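Local structure of ecto-NAD+ glycohydrolase (CD38 molecule) (3GC6) at residues Ile23-Glu26 with Arg27-Tyr31; Ser41-Cys44 with Gln45-Arg48; Lys62-Lys65 with Glu66-Asn69; Cys134-Trp137 with Arg138-Cys141; Gly184-Gln187 with Ala188-Arg192. The protein is the bovine CD38 ectoenzyme, a disulfide-bonded member of the ADP-ribosyl cyclase family, found here as an assembly of two chains. The protein carries 1 engineered substitution. All coordinates share one frame; numbering follows the deposited sequence.

Interaction 1: residues Ile23-Glu26 with Arg27-Tyr31; sequences IIQE and RCDTY. With SO4 (sulfate ion), chain E.
Ile23 and Arg27, one turn apart, lie side by side and point the same way. The methyl CG2 of Ile23 sits over one face of the guanidinium, 3.5 Å from Arg27 NE. Arg27 reaches it by running extended from CG to NE, with CG on the far side from its own carbonyl carbon (chi1 -72°), so that the aliphatic part of the chain also passes over Ile23 O. At the end of the chain NH1 is hydrogen-bonded to the backbone oxygens of Leu114 and Asp116, which hold the guanidinium in place.

All this rides on the regular backbone of helix 20-35. Arg27 N bonds to Ile23 O at 2.9 Å and Cys28 N to Ile24 O at 2.8 Å, and Asp29 and Thr30 continue the i to i+4 series. Cys28 is tied to Cys44 by a disulfide, and Ile24 packs on Phe51 of helix 44-55.

Another flank is more polar and partly covered by the second subunit. A water donates to Gln25 O at 2.7 Å and, weakly, to Asp29 OD1, while Asp29 OD2 accepts from Asn43 ND2 of the second subunit. The open side belongs to Glu26, which stretches out into solvent. At Thr30, OG1 stands 2.7 Å from O3 of a sulfate, probably from the crystallisation liquor, which is also bonded to Thr34 OG1 and to Ser41 OG of the second subunit.

Interaction 2: residues Ser41-Cys44 with Gln45-Arg48; sequences SRNC and QAIR. With SO4 (sulfate ion), chain I.
Arg42 comes first, its CB resting 3.9 Å from the tip methyl CD1 of Ile47. Its guanidinium turns away from the helix, and NH2 finds the carbonyl oxygen of Leu74.

Next is Asn43, which does most of the work. With CG swung opposite the backbone N (chi1 175°), the amide folds forward over the start of the helix, and OD1 accepts from Ala46 N at 3.1 Å. That bond is straight at the hydrogen (168°), yet the donor stands above the amide carbonyl plane, 73° out of it. The methyl of Ala46 packs against the same amide, with Ala46 CB 3.6 Å from Asn43 CG. The main-chain oxygen of Asn43 takes Ile47 N at 2.9 Å.

Cys44, the first helical residue, accepts Arg48 N through its carbonyl oxygen at 3.0 Å. Gln45 follows, fully extended, and NE2 gives a hydrogen bond to sulfate O1 at 2.9 Å. Gln45 and Arg48 of the second subunit hold the same ion, while Gln45 OE1 accepts from Gln25 of that subunit, so this helix start lies in the subunit interface. The whole is a classical asparagine N-cap, with the side chain taking up an amide hydrogen of the first turn of helix 44-55.

Interaction 3: residues Lys62-Lys65 with Glu66-Asn69; sequences KATK and EDYN
Thr64 and Asp67 form a capping box at the head of the 3-10 turn that leads into helix 69-74, each side chain accepting from the other residue's backbone N, though one half is weak. The stronger half is Thr64 N to Asp67 OD2, 3.1 Å and nearly straight at 168°, with the donor coming from above the carboxylate plane. In return Asp67 N gives a weak bond to Thr64 OG1 at 3.4 Å. The hydroxyl gets there by sitting between the backbone N and the carbonyl carbon of its own residue (chi1 64°), and the two side chains cross at about a right angle.

The turn itself is made by i to i+3 bonds: Asp67 N to Thr64 O at 3.1 Å, bent, and Tyr68 N to Lys65 O at 2.9 Å. Asn69 ND2 adds a weak bond to the same Lys65 oxygen. On the buried side Tyr68 meets Phe149 edge-to-face, and its hydroxyl bonds to Tyr145 O and Trp120 NE1. Lys65 leads away to a salt bridge with Glu155.

Asp67 OD2 is gripped further by the hydroxyl of Tyr145 and by a water that donates to it at 2.6 Å and to Lys62 O at 2.9 Å.

Interaction 4: residues Cys134-Trp137 with Arg138-Cys141; sequences CPDW and RKDC
Asp136 and Asp140 grip each other across the turn, and hydrogen bonds come first. Asp140 OD2 takes Asp136 N at 2.8 Å, almost perfectly straight (176°), on the anti lone pair, the one away from OD1; OD1 in turn is bonded to His12. Asp136 O accepts twice, from Asp140 N at 2.8 Å and Cys141 N at 3.0 Å, the two donors arriving from opposite faces of its plane. The side chain of Asp136, with CG opposite the backbone N (chi1 178°), reaches forward over the bend so that OD2 takes Lys139 N at 2.8 Å and, weakly, Arg138 N.

Charge plays a softer part. Lys139 NZ stays 4.3 Å from Asp136 OD2, beyond a salt bridge, and a water joins them, donating to the carboxylate and accepting from the ammonium group.

Carbon contacts close the turn: Trp137 CA points its hydrogen at Cys141 O (3.4 Å), and Pro135 CB touches Cys141 SG at 3.6 Å. Disulfides to Cys121 and Cys61 hold Cys134 and Cys141. With its carboxylate on the amide three residues on (and weakly two on) and its carbonyl on those four and five on, Asp136 heads an Asx motif in this surface loop.

Interaction 5: residues Gly184-Gln187 with Ala188-Arg192; sequences GRVQ and APNLR. Engineered in segment 184-187: Gln187 (natural residue Glu).
The carbonyl group of Gln187 is met from above its plane: Asn190 N stands 55° out of it, 3.0 Å from Gln187 O, in a bond bent to 146° at the hydrogen. Two further carbonyls face the ring of Pro189, whose nitrogen has no hydrogen to give them. Pro189 CG lies 3.3 Å from Gly184 O and 3.5 Å from Arg185 O, and CD is equally near the glycine oxygen, so ring carbons, not an N-H, meet these carbonyl oxygens. Asn190, its first bond aimed back at the helix with CG on the far side from its carbonyl carbon (chi1 -72°), brings CB to 3.4 Å from Val186 O.

Gln187 is an engineered residue, glutamate in the natural sequence. Its chain runs extended away from the turn, the amide NE2 bonding to Ser154 OG and the side chain packing on Phe86 of strand 85-88. Ala188 packs on Leu221 and Leu191 on Leu225, both of helix 216-227.

Helix 182-187, with a wider pi-type turn at 184-187, is followed by the loop toward strand 196-203. It belongs to the connection between the adjacent parallel strands 164-170 and 196-203, a beta-alpha-beta crossover of the parallel sheet.

In the fold
Interactions 1 and 2 form one unit: their centres are 10 Å apart, Cys28 SG and Cys44 SG are bonded at 2.1 Å, and both face the second subunit, where sulfates sit between the chains. The other three are separate from this interface. Interaction 3 follows helix 44-55 along the chain, and shares helix 145-159 as a neighbour with interaction 5. Interactions 4 and 5 come within about 5 Å at their nearest atoms without touching, although their centres are 23 Å apart. Interactions 1 and 5 lie on opposite sides of the chain's centre, 28 Å apart between centres. Arg185 of interaction 5 has another sulfate, probably from the crystallisation liquor, about 5 Å from its side chain.

Interaction 1: residues Ile23-Glu26 with Arg27-Tyr31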
loop_
_atom_site.group_PDB
_atom_site.type_symbol
_atom_site.label_atom_id
_atom_site.label_comp_id
_atom_site.label_asym_id
_atom_site.label_seq_id
_atom_site.Cartn_x
_atom_site.Cartn_y
_atom_site.Cartn_z
ATOM N N ILE A 23 7.462 -11.185 -10.437
ATOM C CA ILE A 23 6.047 -11.097 -10.735
ATOM C C ILE A 23 5.250 -10.898 -9.445
ATOM O O ILE A 23 4.350 -10.052 -9.392
ATOM C CB ILE A 23 5.557 -12.355 -11.479
ATOM C CG1 ILE A 23 6.230 -12.424 -12.852
ATOM C CG2 ILE A 23 4.037 -12.357 -11.622
ATOM C CD1 ILE A 23 6.120 -13.787 -13.525
ATOM N N ILE A 24 5.562 -11.692 -8.418
ATOM C CA ILE A 24 4.879 -11.549 -7.132
ATOM C C ILE A 24 4.984 -10.119 -6.620
ATOM O O ILE A 24 3.980 -9.490 -6.273
ATOM C CB ILE A 24 5.469 -12.496 -6.079
ATOM C CG1 ILE A 24 5.174 -13.936 -6.484
ATOM C CG2 ILE A 24 4.902 -12.173 -4.709
ATOM C CD1 ILE A 24 3.696 -14.244 -6.590
ATOM N N GLN A 25 6.217 -9.620 -6.611
ATOM C CA GLN A 25 6.554 -8.276 -6.104
ATOM C C GLN A 25 5.740 -7.243 -6.849
ATOM O O GLN A 25 5.063 -6.402 -6.239
ATOM C CB GLN A 25 8.050 -7.977 -6.322
ATOM C CG GLN A 25 8.448 -6.497 -5.993
ATOM C CD GLN A 25 8.572 -5.576 -7.219
ATOM O OE1 GLN A 25 7.884 -4.547 -7.325
ATOM N NE2 GLN A 25 9.466 -5.938 -8.140
ATOM N N GLU A 26 5.792 -7.293 -8.175
ATOM C CA GLU A 26 5.112 -6.290 -8.966
ATOM C C GLU A 26 3.594 -6.364 -8.720
ATOM O O GLU A 26 2.917 -5.335 -8.582
ATOM C CB GLU A 26 5.407 -6.424 -10.460
ATOM C CG GLU A 26 6.843 -6.074 -10.874
ATOM C CD GLU A 26 7.053 -6.214 -12.370
ATOM O OE1 GLU A 26 6.175 -6.776 -13.062
ATOM O OE2 GLU A 26 8.119 -5.776 -12.856
ATOM N N ARG A 27 3.047 -7.576 -8.709
ATOM C CA ARG A 27 1.601 -7.729 -8.513
ATOM C C ARG A 27 1.171 -7.226 -7.134
ATOM O O ARG A 27 0.097 -6.634 -6.985
ATOM C CB ARG A 27 1.185 -9.189 -8.726
ATOM C CG ARG A 27 1.228 -9.596 -10.181
ATOM C CD ARG A 27 0.779 -11.038 -10.343
ATOM N NE ARG A 27 0.683 -11.418 -11.752
ATOM C CZ ARG A 27 0.171 -12.572 -12.185
ATOM N NH1 ARG A 27 -0.253 -13.488 -11.325
ATOM N NH2 ARG A 27 0.093 -12.795 -13.508
ATOM N N CYS A 28 1.989 -7.461 -6.124
ATOM C CA CYS A 28 1.625 -7.028 -4.781
ATOM C C CYS A 28 1.561 -5.495 -4.704
ATOM O O CYS A 28 0.610 -4.927 -4.153
ATOM C CB CYS A 28 2.612 -7.572 -3.766
ATOM S SG CYS A 28 2.027 -7.451 -2.083
ATOM N N ASP A 29 2.549 -4.830 -5.288
ATOM C CA ASP A 29 2.507 -3.351 -5.313
ATOM C C ASP A 29 1.304 -2.853 -6.098
ATOM O O ASP A 29 0.599 -1.923 -5.678
ATOM C CB ASP A 29 3.795 -2.797 -5.924
ATOM C CG ASP A 29 5.011 -2.960 -5.001
ATOM O OD1 ASP A 29 4.836 -3.132 -3.779
ATOM O OD2 ASP A 29 6.166 -2.903 -5.508
ATOM N N THR A 30 1.068 -3.438 -7.273
ATOM C CA THR A 30 -0.082 -3.051 -8.069
ATOM C C THR A 30 -1.386 -3.233 -7.293
ATOM O O THR A 30 -2.258 -2.352 -7.239
ATOM C CB THR A 30 -0.091 -3.859 -9.382
ATOM O OG1 THR A 30 1.055 -3.449 -10.140
ATOM C CG2 THR A 30 -1.394 -3.612 -10.168
ATOM N N TYR A 31 -1.530 -4.391 -6.676
ATOM C CA TYR A 31 -2.760 -4.672 -5.972
ATOM C C TYR A 31 -3.014 -3.712 -4.799
ATOM O O TYR A 31 -4.100 -3.115 -4.692
ATOM C CB TYR A 31 -2.747 -6.116 -5.471
ATOM C CG TYR A 31 -4.071 -6.546 -4.845
ATOM C CD1 TYR A 31 -5.046 -7.178 -5.619
ATOM C CD2 TYR A 31 -4.343 -6.289 -3.494
ATOM C CE1 TYR A 31 -6.290 -7.568 -5.083
ATOM C CE2 TYR A 31 -5.585 -6.677 -2.930
ATOM C CZ TYR A 31 -6.549 -7.326 -3.739
ATOM O OH TYR A 31 -7.753 -7.756 -3.195
HETATM S S SO4 E . 1.255 -0.393 -11.205
HETATM O O1 SO4 E . 0.062 -0.570 -10.380
HETATM O O2 SO4 E . 1.585 1.036 -11.285
HETATM O O3 SO4 E . 2.365 -1.136 -10.611
HETATM O O4 SO4 E . 0.995 -0.907 -12.551
HETATM O O HOH W 1 6.096 -5.613 -3.907
#

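Interaction 2: residues Ser41-Cys44 with Gln45-Arg48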
loop_
_atom_site.group_PDB
_atom_site.type_symbol
_atom_site.label_atom_id
_atom_site.label_comp_id
_atom_site.label_asym_id
_atom_site.label_seq_id
_atom_site.Cartn_x
_atom_site.Cartn_y
_atom_site.Cartn_z
ATOM N N SER A 41 -2.886 -1.306 5.441
ATOM C CA SER A 41 -1.660 -1.547 4.673
ATOM C C SER A 41 -1.160 -2.997 4.793
ATOM O O SER A 41 -1.443 -3.676 5.774
ATOM C CB SER A 41 -0.566 -0.569 5.072
ATOM O OG SER A 41 -0.095 -0.824 6.376
ATOM N N ARG A 42 -0.422 -3.453 3.780
ATOM C CA ARG A 42 0.134 -4.817 3.762
ATOM C C ARG A 42 1.604 -4.665 3.389
ATOM O O ARG A 42 1.950 -3.782 2.616
ATOM C CB ARG A 42 -0.594 -5.668 2.717
ATOM C CG ARG A 42 -2.114 -5.802 2.950
ATOM C CD ARG A 42 -2.504 -6.924 3.918
ATOM N NE ARG A 42 -3.903 -6.742 4.328
ATOM C CZ ARG A 42 -4.431 -7.239 5.440
ATOM N NH1 ARG A 42 -5.701 -7.009 5.740
ATOM N NH2 ARG A 42 -3.693 -7.979 6.248
ATOM N N ASN A 43 2.488 -5.485 3.944
ATOM C CA ASN A 43 3.916 -5.301 3.678
ATOM C C ASN A 43 4.283 -6.243 2.535
ATOM O O ASN A 43 4.395 -7.449 2.740
ATOM C CB ASN A 43 4.733 -5.639 4.944
ATOM C CG ASN A 43 6.235 -5.595 4.733
ATOM O OD1 ASN A 43 6.757 -5.574 3.607
ATOM N ND2 ASN A 43 6.959 -5.598 5.852
ATOM N N CYS A 44 4.434 -5.718 1.328
ATOM C CA CYS A 44 4.647 -6.607 0.178
ATOM C C CYS A 44 5.977 -7.358 0.180
ATOM O O CYS A 44 6.076 -8.453 -0.367
ATOM C CB CYS A 44 4.468 -5.883 -1.149
ATOM S SG CYS A 44 2.729 -5.566 -1.546
ATOM N N GLN A 45 7.021 -6.747 0.749
ATOM C CA GLN A 45 8.292 -7.443 0.894
ATOM C C GLN A 45 8.088 -8.667 1.774
ATOM O O GLN A 45 8.552 -9.766 1.443
ATOM C CB GLN A 45 9.377 -6.535 1.506
ATOM C CG GLN A 45 10.711 -7.283 1.715
ATOM C CD GLN A 45 11.809 -6.425 2.306
ATOM O OE1 GLN A 45 11.623 -5.231 2.541
ATOM N NE2 GLN A 45 12.982 -7.036 2.541
ATOM N N ALA A 46 7.411 -8.480 2.903
ATOM C CA ALA A 46 7.165 -9.589 3.821
ATOM C C ALA A 46 6.292 -10.672 3.180
ATOM O O ALA A 46 6.509 -11.867 3.393
ATOM C CB ALA A 46 6.557 -9.129 5.146
ATOM N N ILE A 47 5.263 -10.249 2.439
ATOM C CA ILE A 47 4.394 -11.212 1.732
ATOM C C ILE A 47 5.185 -12.060 0.722
ATOM O O ILE A 47 5.050 -13.306 0.678
ATOM C CB ILE A 47 3.190 -10.479 1.085
ATOM C CG1 ILE A 47 2.211 -10.080 2.191
ATOM C CG2 ILE A 47 2.487 -11.384 0.097
ATOM C CD1 ILE A 47 1.209 -8.969 1.755
ATOM N N ARG A 48 6.018 -11.412 -0.089
ATOM C CA ARG A 48 6.845 -12.151 -1.038
ATOM C C ARG A 48 7.768 -13.114 -0.287
ATOM O O ARG A 48 7.905 -14.286 -0.655
ATOM C CB ARG A 48 7.684 -11.205 -1.905
ATOM C CG ARG A 48 8.527 -11.907 -2.953
ATOM C CD ARG A 48 9.284 -10.885 -3.806
ATOM N NE ARG A 48 10.192 -10.075 -2.984
ATOM C CZ ARG A 48 10.093 -8.755 -2.811
ATOM N NH1 ARG A 48 10.966 -8.120 -2.039
ATOM N NH2 ARG A 48 9.135 -8.062 -3.407
HETATM S S SO4 I . 16.638 -5.665 2.147
HETATM O O1 SO4 I . 15.674 -6.055 3.177
HETATM O O2 SO4 I . 17.829 -5.105 2.784
HETATM O O3 SO4 I . 17.031 -6.811 1.329
HETATM O O4 SO4 I . 16.017 -4.655 1.294
#

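Interaction 3: residues Lys62-Lys65 with Glu66-Asn69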
loop_
_atom_site.group_PDB
_atom_site.type_symbol
_atom_site.label_atom_id
_atom_site.label_comp_id
_atom_site.label_asym_id
_atom_site.label_seq_id
_atom_site.Cartn_x
_atom_site.Cartn_y
_atom_site.Cartn_z
ATOM N N LYS A 62 5.427 -32.904 -0.567
ATOM C CA LYS A 62 4.965 -32.976 0.810
ATOM C C LYS A 62 4.373 -31.676 1.305
ATOM O O LYS A 62 4.439 -31.379 2.496
ATOM C CB LYS A 62 6.074 -33.425 1.744
ATOM C CG LYS A 62 6.407 -34.872 1.597
ATOM C CD LYS A 62 7.347 -35.300 2.737
ATOM C CE LYS A 62 7.767 -36.756 2.606
ATOM N NZ LYS A 62 6.582 -37.639 2.563
ATOM N N ALA A 63 3.779 -30.893 0.409
ATOM C CA ALA A 63 3.147 -29.655 0.843
ATOM C C ALA A 63 2.005 -29.950 1.803
ATOM O O ALA A 63 1.234 -30.890 1.594
ATOM C CB ALA A 63 2.607 -28.857 -0.354
ATOM N N THR A 64 1.900 -29.140 2.846
ATOM C CA THR A 64 0.715 -29.177 3.717
ATOM C C THR A 64 0.050 -27.790 3.819
ATOM O O THR A 64 0.679 -26.773 3.573
ATOM C CB THR A 64 1.085 -29.638 5.141
ATOM O OG1 THR A 64 1.958 -28.654 5.703
ATOM C CG2 THR A 64 1.795 -31.016 5.127
ATOM N N LYS A 65 -1.241 -27.757 4.174
ATOM C CA LYS A 65 -1.934 -26.488 4.387
ATOM C C LYS A 65 -1.177 -25.584 5.363
ATOM O O LYS A 65 -1.082 -24.366 5.153
ATOM C CB LYS A 65 -3.349 -26.780 4.920
ATOM C CG LYS A 65 -4.171 -27.542 3.893
ATOM C CD LYS A 65 -5.646 -27.432 4.177
ATOM C CE LYS A 65 -6.031 -28.246 5.368
ATOM N NZ LYS A 65 -7.483 -28.649 5.290
ATOM N N GLU A 66 -0.616 -26.200 6.404
ATOM C CA GLU A 66 0.059 -25.452 7.470
ATOM C C GLU A 66 1.295 -24.701 6.946
ATOM O O GLU A 66 1.694 -23.682 7.507
ATOM C CB GLU A 66 0.456 -26.385 8.629
ATOM C CG GLU A 66 -0.731 -27.033 9.372
ATOM C CD GLU A 66 -1.490 -28.082 8.566
ATOM O OE1 GLU A 66 -0.864 -28.870 7.810
ATOM O OE2 GLU A 66 -2.742 -28.116 8.697
ATOM N N ASP A 67 1.923 -25.214 5.886
ATOM C CA ASP A 67 3.043 -24.497 5.270
ATOM C C ASP A 67 2.667 -23.063 4.835
ATOM O O ASP A 67 3.531 -22.193 4.701
ATOM C CB ASP A 67 3.591 -25.258 4.060
ATOM C CG ASP A 67 4.328 -26.543 4.459
ATOM O OD1 ASP A 67 4.866 -26.590 5.579
ATOM O OD2 ASP A 67 4.360 -27.472 3.643
ATOM N N TYR A 68 1.372 -22.827 4.599
ATOM C CA TYR A 68 0.931 -21.517 4.092
ATOM C C TYR A 68 0.278 -20.647 5.181
ATOM O O TYR A 68 -0.154 -19.513 4.915
ATOM C CB TYR A 68 -0.044 -21.717 2.938
ATOM C CG TYR A 68 0.618 -22.109 1.633
ATOM C CD1 TYR A 68 1.452 -21.200 0.950
ATOM C CD2 TYR A 68 0.405 -23.380 1.066
ATOM C CE1 TYR A 68 2.052 -21.537 -0.264
ATOM C CE2 TYR A 68 1.012 -23.720 -0.159
ATOM C CZ TYR A 68 1.819 -22.804 -0.814
ATOM O OH TYR A 68 2.384 -23.129 -2.030
ATOM N N ASN A 69 0.219 -21.158 6.413
ATOM C CA ASN A 69 -0.435 -20.366 7.465
ATOM C C ASN A 69 0.174 -18.960 7.630
ATOM O O ASN A 69 -0.566 -17.975 7.740
ATOM C CB ASN A 69 -0.517 -21.133 8.822
ATOM C CG ASN A 69 -1.778 -22.018 8.952
ATOM O OD1 ASN A 69 -2.473 -21.965 9.972
ATOM N ND2 ASN A 69 -2.075 -22.833 7.936
HETATM O O HOH W 2 5.571 -29.601 4.551
#

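Interaction 4: residues Cys134-Trp137 with Arg138-Cys141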
loop_
_atom_site.group_PDB
_atom_site.type_symbol
_atom_site.label_atom_id
_atom_site.label_comp_id
_atom_site.label_asym_id
_atom_site.label_seq_id
_atom_site.Cartn_x
_atom_site.Cartn_y
_atom_site.Cartn_z
ATOM N N CYS A 134 7.479 -29.206 -12.595
ATOM C CA CYS A 134 6.861 -29.217 -11.263
ATOM C C CYS A 134 5.877 -30.368 -11.198
ATOM O O CYS A 134 5.331 -30.759 -12.227
ATOM C CB CYS A 134 6.092 -27.914 -10.994
ATOM S SG CYS A 134 7.180 -26.482 -10.684
ATOM N N PRO A 135 5.600 -30.858 -9.994
ATOM C CA PRO A 135 4.645 -31.971 -9.853
ATOM C C PRO A 135 3.273 -31.663 -10.455
ATOM O O PRO A 135 2.733 -30.562 -10.281
ATOM C CB PRO A 135 4.536 -32.170 -8.339
ATOM C CG PRO A 135 5.829 -31.603 -7.769
ATOM C CD PRO A 135 6.208 -30.467 -8.706
ATOM N N ASP A 136 2.735 -32.651 -11.172
ATOM C CA ASP A 136 1.367 -32.642 -11.666
ATOM C C ASP A 136 0.479 -33.320 -10.611
ATOM O O ASP A 136 0.851 -34.343 -10.024
ATOM C CB ASP A 136 1.306 -33.437 -12.974
ATOM C CG ASP A 136 -0.097 -33.511 -13.538
ATOM O OD1 ASP A 136 -0.607 -32.441 -13.956
ATOM O OD2 ASP A 136 -0.663 -34.632 -13.525
ATOM N N TRP A 137 -0.672 -32.722 -10.348
ATOM C CA TRP A 137 -1.589 -33.207 -9.326
ATOM C C TRP A 137 -2.011 -34.677 -9.577
ATOM O O TRP A 137 -2.101 -35.485 -8.642
ATOM C CB TRP A 137 -2.806 -32.270 -9.310
ATOM C CG TRP A 137 -3.872 -32.589 -8.347
ATOM C CD1 TRP A 137 -4.018 -32.099 -7.069
ATOM C CD2 TRP A 137 -5.009 -33.426 -8.593
ATOM N NE1 TRP A 137 -5.173 -32.602 -6.506
ATOM C CE2 TRP A 137 -5.791 -33.425 -7.416
ATOM C CE3 TRP A 137 -5.433 -34.185 -9.691
ATOM C CZ2 TRP A 137 -6.977 -34.153 -7.306
ATOM C CZ3 TRP A 137 -6.608 -34.919 -9.577
ATOM C CH2 TRP A 137 -7.364 -34.896 -8.390
ATOM N N ARG A 138 -2.254 -35.015 -10.838
ATOM C CA ARG A 138 -2.764 -36.358 -11.154
ATOM C C ARG A 138 -1.644 -37.382 -11.305
ATOM O O ARG A 138 -1.750 -38.495 -10.797
ATOM C CB ARG A 138 -3.642 -36.320 -12.408
ATOM C CG ARG A 138 -4.513 -37.572 -12.635
ATOM C CD ARG A 138 -5.519 -37.359 -13.788
ATOM N NE ARG A 138 -6.403 -38.521 -13.944
ATOM C CZ ARG A 138 -7.288 -38.686 -14.928
ATOM N NH1 ARG A 138 -7.432 -37.758 -15.872
ATOM N NH2 ARG A 138 -8.038 -39.786 -14.966
ATOM N N LYS A 139 -0.582 -37.017 -12.012
ATOM C CA LYS A 139 0.495 -37.965 -12.323
ATOM C C LYS A 139 1.592 -38.054 -11.265
ATOM O O LYS A 139 2.291 -39.074 -11.178
ATOM C CB LYS A 139 1.149 -37.600 -13.663
ATOM C CG LYS A 139 0.206 -37.716 -14.892
ATOM C CD LYS A 139 1.003 -37.503 -16.190
ATOM C CE LYS A 139 0.096 -37.368 -17.427
ATOM N NZ LYS A 139 -0.382 -35.969 -17.587
ATOM N N ASP A 140 1.769 -36.999 -10.470
ATOM C CA ASP A 140 2.873 -37.010 -9.506
ATOM C C ASP A 140 2.403 -37.055 -8.067
ATOM O O ASP A 140 2.679 -38.000 -7.367
ATOM C CB ASP A 140 3.816 -35.822 -9.713
ATOM C CG ASP A 140 4.486 -35.835 -11.070
ATOM O OD1 ASP A 140 5.045 -36.898 -11.466
ATOM O OD2 ASP A 140 4.420 -34.794 -11.757
ATOM N N CYS A 141 1.701 -36.018 -7.622
ATOM C CA CYS A 141 1.247 -35.962 -6.236
ATOM C C CYS A 141 0.218 -34.873 -6.089
ATOM O O CYS A 141 0.384 -33.800 -6.644
ATOM C CB CYS A 141 2.421 -35.703 -5.275
ATOM S SG CYS A 141 3.277 -34.145 -5.556
HETATM O O HOH W 3 -2.209 -34.700 -15.792
#

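Interaction 5: residues Gly184-Gln187 with Ala188-Arg192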
loop_
_atom_site.group_PDB
_atom_site.type_symbol
_atom_site.label_atom_id
_atom_site.label_comp_id
_atom_site.label_asym_id
_atom_site.label_seq_id
_atom_site.Cartn_x
_atom_site.Cartn_y
_atom_site.Cartn_z
ATOM N N GLY A 184 -16.487 -27.760 -5.558
ATOM C CA GLY A 184 -17.350 -28.778 -4.956
ATOM C C GLY A 184 -16.692 -29.514 -3.796
ATOM O O GLY A 184 -17.362 -29.958 -2.881
ATOM N N ARG A 185 -15.376 -29.659 -3.863
ATOM C CA ARG A 185 -14.658 -30.473 -2.879
ATOM C C ARG A 185 -14.187 -29.637 -1.682
ATOM O O ARG A 185 -14.197 -30.122 -0.534
ATOM C CB ARG A 185 -13.450 -31.135 -3.560
ATOM C CG ARG A 185 -12.548 -31.939 -2.619
ATOM C CD ARG A 185 -11.288 -32.484 -3.334
ATOM N NE ARG A 185 -10.439 -31.441 -3.930
ATOM C CZ ARG A 185 -10.447 -31.168 -5.234
ATOM N NH1 ARG A 185 -11.245 -31.869 -6.026
ATOM N NH2 ARG A 185 -9.684 -30.217 -5.756
ATOM N N VAL A 186 -13.797 -28.382 -1.952
ATOM C CA VAL A 186 -13.149 -27.549 -0.948
ATOM C C VAL A 186 -13.967 -26.314 -0.558
ATOM O O VAL A 186 -14.034 -25.948 0.620
ATOM C CB VAL A 186 -11.731 -27.087 -1.419
ATOM C CG1 VAL A 186 -11.075 -26.280 -0.328
ATOM C CG2 VAL A 186 -10.867 -28.285 -1.777
ATOM N N GLN A 187 -14.569 -25.646 -1.546
ATOM C CA GLN A 187 -15.215 -24.361 -1.212
ATOM C C GLN A 187 -16.605 -24.549 -0.632
ATOM O O GLN A 187 -16.863 -24.140 0.499
ATOM C CB GLN A 187 -15.224 -23.445 -2.416
ATOM C CG GLN A 187 -13.797 -23.069 -2.866
ATOM C CD GLN A 187 -13.740 -22.405 -4.230
ATOM O OE1 GLN A 187 -14.748 -22.105 -4.845
ATOM N NE2 GLN A 187 -12.510 -22.120 -4.692
ATOM N N ALA A 188 -17.493 -25.213 -1.366
ATOM C CA ALA A 188 -18.872 -25.353 -0.873
ATOM C C ALA A 188 -18.944 -26.039 0.504
ATOM O O ALA A 188 -19.658 -25.596 1.372
ATOM C CB ALA A 188 -19.788 -26.053 -1.929
ATOM N N PRO A 189 -18.168 -27.119 0.718
ATOM C CA PRO A 189 -18.277 -27.822 2.010
ATOM C C PRO A 189 -17.747 -27.012 3.188
ATOM O O PRO A 189 -18.025 -27.378 4.338
ATOM C CB PRO A 189 -17.395 -29.073 1.804
ATOM C CG PRO A 189 -17.488 -29.305 0.312
ATOM C CD PRO A 189 -17.465 -27.941 -0.299
ATOM N N ASN A 190 -16.999 -25.943 2.893
ATOM C CA ASN A 190 -16.396 -25.137 3.946
ATOM C C ASN A 190 -17.038 -23.754 4.089
ATOM O O ASN A 190 -16.535 -22.930 4.851
ATOM C CB ASN A 190 -14.891 -25.027 3.749
ATOM C CG ASN A 190 -14.197 -26.317 4.056
ATOM O OD1 ASN A 190 -13.579 -26.950 3.177
ATOM N ND2 ASN A 190 -14.320 -26.745 5.306
ATOM N N LEU A 191 -18.140 -23.539 3.381
ATOM C CA LEU A 191 -18.854 -22.250 3.493
ATOM C C LEU A 191 -19.271 -21.992 4.932
ATOM O O LEU A 191 -19.756 -22.887 5.621
ATOM C CB LEU A 191 -20.116 -22.242 2.620
ATOM C CG LEU A 191 -19.863 -21.927 1.164
ATOM C CD1 LEU A 191 -21.158 -22.229 0.367
ATOM C CD2 LEU A 191 -19.403 -20.447 0.973
ATOM N N ARG A 192 -19.119 -20.749 5.378
ATOM C CA ARG A 192 -19.573 -20.365 6.715
ATOM C C ARG A 192 -21.057 -20.685 6.845
ATOM O O ARG A 192 -21.857 -20.330 5.964
ATOM C CB ARG A 192 -19.366 -18.863 6.954
ATOM C CG ARG A 192 -19.690 -18.478 8.391
ATOM C CD ARG A 192 -19.881 -16.969 8.526
ATOM N NE ARG A 192 -18.721 -16.173 8.164
ATOM C CZ ARG A 192 -17.795 -15.751 9.047
ATOM N NH1 ARG A 192 -17.844 -16.127 10.316
ATOM N NH2 ARG A 192 -16.786 -14.989 8.643
#